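Local structure of enoyl-CoA hydratase/carnithine racemase (Magnetospirillum magneticum, 4NEK) at residues 202-205 with 206-210. The protein probably acts on the double bond of fatty enoyl-CoA thioesters, as a delta(3)-delta(2)-enoyl-CoA isomerase of the crotonase family. Numbering follows the deposited sequence.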
ATOM      1  N   VAL C 202     -10.263 -18.107 -24.916  1.00 26.37           N
ATOM      2  CA  VAL C 202     -11.664 -17.776 -24.882  1.00 27.33           C
ATOM      3  C   VAL C 202     -12.421 -18.564 -23.809  1.00 27.90           C
ATOM      4  O   VAL C 202     -13.315 -18.024 -23.148  1.00 29.03           O
ATOM      5  CB  VAL C 202     -12.258 -18.006 -26.309  1.00 27.94           C
ATOM      6  CG1 VAL C 202     -13.756 -18.216 -26.300  1.00 26.72           C
ATOM      7  CG2 VAL C 202     -11.901 -16.826 -27.206  1.00 27.90           C
ATOM      8  N   GLN C 203     -12.076 -19.827 -23.638  1.00 28.63           N
ATOM      9  CA  GLN C 203     -12.729 -20.648 -22.628  1.00 30.86           C
ATOM     10  C   GLN C 203     -12.358 -20.180 -21.241  1.00 28.88           C
ATOM     11  O   GLN C 203     -13.173 -20.177 -20.317  1.00 29.17           O
ATOM     12  CB  GLN C 203     -12.275 -22.087 -22.765  1.00 39.27           C
ATOM     13  CG  GLN C 203     -12.750 -22.794 -24.018  1.00 46.47           C
ATOM     14  CD  GLN C 203     -14.260 -22.871 -24.050  1.00 55.47           C
ATOM     15  OE1 GLN C 203     -14.896 -23.294 -23.084  1.00 55.91           O
ATOM     16  NE2 GLN C 203     -14.847 -22.424 -25.153  1.00 63.78           N
ATOM     17  N   ILE C 204     -11.108 -19.778 -21.079  1.00 28.35           N
ATOM     18  CA  ILE C 204     -10.664 -19.264 -19.802  1.00 26.96           C
ATOM     19  C   ILE C 204     -11.432 -18.019 -19.455  1.00 26.64           C
ATOM     20  O   ILE C 204     -11.909 -17.856 -18.320  1.00 25.07           O
ATOM     21  CB  ILE C 204      -9.169 -19.000 -19.821  1.00 28.48           C
ATOM     22  CG1 ILE C 204      -8.439 -20.363 -19.828  1.00 29.62           C
ATOM     23  CG2 ILE C 204      -8.727 -18.228 -18.587  1.00 28.36           C
ATOM     24  CD1 ILE C 204      -6.930 -20.252 -19.926  1.00 28.96           C
ATOM     25  N   LYS C 205     -11.560 -17.120 -20.422  1.00 25.88           N
ATOM     26  CA  LYS C 205     -12.269 -15.868 -20.159  1.00 25.09           C
ATOM     27  C   LYS C 205     -13.711 -16.162 -19.809  1.00 23.58           C
ATOM     28  O   LYS C 205     -14.247 -15.581 -18.864  1.00 22.19           O
ATOM     29  CB  LYS C 205     -12.183 -14.923 -21.347  1.00 25.55           C
ATOM     30  CG  LYS C 205     -13.011 -13.684 -21.160  1.00 25.49           C
ATOM     31  CD  LYS C 205     -12.710 -12.644 -22.211  1.00 24.48           C
ATOM     32  CE  LYS C 205     -13.803 -11.605 -22.116  1.00 22.71           C
ATOM     33  NZ  LYS C 205     -13.518 -10.426 -22.962  1.00 23.27           N
ATOM     34  N   ALA C 206     -14.335 -17.098 -20.525  1.00 24.41           N
ATOM     35  CA  ALA C 206     -15.747 -17.417 -20.271  1.00 23.75           C
ATOM     36  C   ALA C 206     -15.932 -18.015 -18.886  1.00 24.13           C
ATOM     37  O   ALA C 206     -16.858 -17.662 -18.162  1.00 25.51           O
ATOM     38  CB  ALA C 206     -16.286 -18.351 -21.317  1.00 24.25           C
ATOM     39  N   LEU C 207     -15.027 -18.880 -18.480  1.00 23.62           N
ATOM     40  CA  LEU C 207     -15.087 -19.401 -17.100  1.00 27.14           C
ATOM     41  C   LEU C 207     -14.907 -18.297 -16.049  1.00 27.42           C
ATOM     42  O   LEU C 207     -15.677 -18.191 -15.096  1.00 24.94           O
ATOM     43  CB  LEU C 207     -14.013 -20.460 -16.879  1.00 28.51           C
ATOM     44  CG  LEU C 207     -14.321 -21.801 -17.533  1.00 30.16           C
ATOM     45  CD1 LEU C 207     -13.055 -22.639 -17.561  1.00 30.81           C
ATOM     46  CD2 LEU C 207     -15.445 -22.530 -16.814  1.00 31.76           C
HETATM   47  N   MSE C 208     -13.934 -17.428 -16.280  1.00 29.17           N
HETATM   48  CA  MSE C 208     -13.698 -16.331 -15.346  1.00 30.61           C
HETATM   49  C   MSE C 208     -14.914 -15.501 -15.175  1.00 27.90           C
HETATM   50  O   MSE C 208     -15.156 -14.995 -14.100  1.00 25.79           O
HETATM   51  CB  MSE C 208     -12.562 -15.436 -15.812  1.00 29.86           C
HETATM   52  CG  MSE C 208     -11.232 -16.137 -15.553  1.00 31.71           C
HETATM   53 SE   MSE C 208      -9.803 -15.054 -16.315  1.00 38.05          SE
HETATM   54  CE  MSE C 208      -9.684 -13.631 -14.966  1.00 36.30           C
ATOM     55  N   LYS C 209     -15.670 -15.336 -16.247  1.00 30.18           N
ATOM     56  CA  LYS C 209     -16.813 -14.434 -16.239  1.00 29.31           C
ATOM     57  C   LYS C 209     -18.121 -15.135 -16.013  1.00 30.52           C
ATOM     58  O   LYS C 209     -19.181 -14.536 -16.137  1.00 30.03           O
ATOM     59  CB  LYS C 209     -16.842 -13.673 -17.549  1.00 29.60           C
ATOM     60  CG  LYS C 209     -15.658 -12.743 -17.628  1.00 32.62           C
ATOM     61  CD  LYS C 209     -15.665 -11.868 -18.844  1.00 34.69           C
ATOM     62  CE  LYS C 209     -16.792 -10.870 -18.788  1.00 37.01           C
ATOM     63  NZ  LYS C 209     -16.614  -9.830 -19.841  1.00 39.85           N
ATOM     64  N   THR C 210     -18.059 -16.416 -15.687  1.00 31.03           N
ATOM     65  CA  THR C 210     -19.256 -17.148 -15.344  1.00 32.64           C
ATOM     66  C   THR C 210     -19.636 -16.761 -13.927  1.00 33.07           C
ATOM     67  O   THR C 210     -18.785 -16.716 -13.047  1.00 31.69           O
ATOM     68  CB  THR C 210     -19.002 -18.646 -15.439  1.00 32.93           C
ATOM     69  OG1 THR C 210     -18.635 -18.941 -16.790  1.00 30.81           O
ATOM     70  CG2 THR C 210     -20.214 -19.429 -15.033  1.00 31.55           C
TER
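Lys-205 and Lys-209 meet in a local, one-turn contact at the C-terminal end of helix 198-208, where their side chains run alongside each other in the same direction. Four successive i to i+4 bonds define the helix here, from Ala-206 N to Val-202 O through to Lys-209 N to Lys-205 O. The N-H...O angle is 165° for Met-208 N to Ile-204 O and falls to 138° in that last bond, where the backbone of Lys-209 turns out of the helical conformation. Beyond it, Thr-210 OG1 donates to Ala-206 O (2.6 Å), a side-chain bond closing the final turn.

Between the lysines the touch is aliphatic: Lys-205 CE lies 3.8 Å from Lys-209 CD. Lys-205 has CG anti to the backbone N (chi1 174°) and an extended chain beyond, whereas Lys-209 bends at its third side-chain torsion; the two NZ atoms stand 4.4 Å apart. In this crotonase-fold chain the pair ties helix 198-208 to its surroundings: Lys-205 NZ forms a salt bridge with Asp-114, just before strand 115-118, which probably offsets the like charges, and a hydrogen bond to Lys-92 O in the loop after helix 79-88, while Lys-209 NZ hydrogen-bonds to Ala-88 O at that helix's end. An alanine in place of Lys-205 would probably leave Asp-114 without this salt-bridge mate and Lys-209's methylenes without their neighbour.

On another face, Met-208, a selenomethionine, crosses Ile-204 obliquely, its SE 4.0 Å from Ile-204 CG2. Ile-133 and His-149 of a second subunit pack on Ile-204 and Met-208 respectively.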